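Local coordinates for protein YohF (Salmonella typhimurium, PDB 6WON) that probably acts as an oxidoreductase of the short-chain dehydrogenase/reductase family, with acetoin as its likely substrate, at residues Q122-A125 against R126-K130. Residues are numbered along the deposited sequence; the frame is centred on the assembly and turned at random.
Sequences QIAA and RHMIK
Q122 and R126 both place CG beside the backbone N, with chi1 at -83° and -81°, and their extended chains then run side by side in the same direction along one flank of the helix. The guanidinium consequently lies back over the preceding turn: Q122 CB sits over the centre of one face, 4.1 Å from R126 CZ. Farther out, Q122 NE2 and R126 NH2 approach to 3.5 Å. Both are donors, so what fixes them lies elsewhere: Q122 NE2 hydrogen-bonds F98 O and M101 O of the second subunit, and R126 NH2 hydrogen-bonds I99 O of that same subunit. On another flank I123 O lies in the plane of the H127 ring at its edge, 3.2 Å from H127 CD2. I123 O also accepts a weak hydrogen bond from H127 N at 3.3 Å, while H127 NE2 hydrogen-bonds E74 OE1 on helix 71-80. M128, extended beyond CG, brings its CE to 4.4 Å from A124 CB, a loose apolar contact. The other three backbone bonds are good: R126 N to Q122 O and I129 N to A125 O at 2.9 Å, M128 N to A124 O at 3.0 Å. Such i to i+4 bonding defines an alpha-helix, here the C-terminal part of helix 103-131 in the Rossmann-type SDR fold, a helix that in this family commonly forms the subunit interface.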
loop_
_atom_site.group_PDB
_atom_site.type_symbol
_atom_site.label_atom_id
_atom_site.label_comp_id
_atom_site.label_asym_id
_atom_site.label_seq_id
_atom_site.Cartn_x
_atom_site.Cartn_y
_atom_site.Cartn_z
ATOM N N GLN B 122 -12.632 22.291 6.013
ATOM C CA GLN B 122 -13.788 22.448 6.894
ATOM C C GLN B 122 -14.716 23.531 6.374
ATOM O O GLN B 122 -15.936 23.341 6.267
ATOM C CB GLN B 122 -13.332 22.815 8.308
ATOM C CG GLN B 122 -12.915 21.679 9.200
ATOM C CD GLN B 122 -12.632 22.167 10.618
ATOM O OE1 GLN B 122 -11.904 23.143 10.813
ATOM N NE2 GLN B 122 -13.223 21.502 11.609
ATOM N N ILE B 123 -14.143 24.689 6.056
ATOM C CA ILE B 123 -14.943 25.828 5.628
ATOM C C ILE B 123 -15.693 25.497 4.349
ATOM O O ILE B 123 -16.894 25.765 4.231
ATOM C CB ILE B 123 -14.047 27.066 5.464
ATOM C CG1 ILE B 123 -13.589 27.545 6.846
ATOM C CG2 ILE B 123 -14.783 28.158 4.687
ATOM C CD1 ILE B 123 -12.437 28.520 6.798
ATOM N N ALA B 124 -15.003 24.894 3.374
ATOM C CA ALA B 124 -15.669 24.568 2.119
ATOM C C ALA B 124 -16.745 23.510 2.334
ATOM O O ALA B 124 -17.841 23.606 1.765
ATOM C CB ALA B 124 -14.648 24.101 1.071
ATOM N N ALA B 125 -16.456 22.510 3.170
ATOM C CA ALA B 125 -17.411 21.427 3.396
ATOM C C ALA B 125 -18.673 21.936 4.093
ATOM O O ALA B 125 -19.787 21.497 3.770
ATOM C CB ALA B 125 -16.747 20.316 4.207
ATOM N N ARG B 126 -18.523 22.880 5.026
ATOM C CA ARG B 126 -19.697 23.483 5.660
ATOM C C ARG B 126 -20.616 24.126 4.628
ATOM O O ARG B 126 -21.845 24.015 4.723
ATOM C CB ARG B 126 -19.273 24.522 6.705
ATOM C CG ARG B 126 -18.881 23.937 8.053
ATOM C CD ARG B 126 -18.029 24.924 8.862
ATOM N NE ARG B 126 -17.297 24.268 9.950
ATOM C CZ ARG B 126 -16.191 24.750 10.522
ATOM N NH1 ARG B 126 -15.657 25.901 10.116
ATOM N NH2 ARG B 126 -15.608 24.070 11.503
ATOM N N HIS B 127 -20.044 24.812 3.636
ATOM C CA HIS B 127 -20.885 25.434 2.617
ATOM C C HIS B 127 -21.520 24.383 1.720
ATOM O O HIS B 127 -22.686 24.515 1.330
ATOM C CB HIS B 127 -20.077 26.431 1.790
ATOM C CG HIS B 127 -19.848 27.736 2.485
ATOM N ND1 HIS B 127 -20.679 28.827 2.311
ATOM C CD2 HIS B 127 -18.902 28.120 3.375
ATOM C CE1 HIS B 127 -20.248 29.828 3.060
ATOM N NE2 HIS B 127 -19.167 29.429 3.710
ATOM N N MET B 128 -20.763 23.337 1.377
ATOM C CA MET B 128 -21.294 22.286 0.514
ATOM C C MET B 128 -22.468 21.578 1.171
ATOM O O MET B 128 -23.454 21.239 0.505
ATOM C CB MET B 128 -20.197 21.274 0.181
ATOM C CG MET B 128 -19.112 21.816 -0.741
ATOM S SD MET B 128 -17.740 20.668 -0.794
ATOM C CE MET B 128 -16.631 21.518 -1.933
ATOM N N ILE B 129 -22.370 21.332 2.478
ATOM C CA ILE B 129 -23.461 20.687 3.196
ATOM C C ILE B 129 -24.687 21.581 3.192
ATOM O O ILE B 129 -25.793 21.146 2.844
ATOM C CB ILE B 129 -23.026 20.338 4.627
ATOM C CG1 ILE B 129 -21.982 19.218 4.593
ATOM C CG2 ILE B 129 -24.243 19.976 5.465
ATOM C CD1 ILE B 129 -21.193 19.089 5.883
ATOM N N LYS B 130 -24.501 22.852 3.573
ATOM C CA LYS B 130 -25.600 23.810 3.583
ATOM C C LYS B 130 -26.233 23.954 2.203
ATOM O O LYS B 130 -27.463 24.006 2.082
ATOM C CB LYS B 130 -25.103 25.165 4.090
ATOM C CG LYS B 130 -26.226 26.082 4.527
ATOM C CD LYS B 130 -25.774 27.521 4.727
ATOM C CE LYS B 130 -26.983 28.460 4.728
ATOM N NZ LYS B 130 -26.774 29.654 3.857
#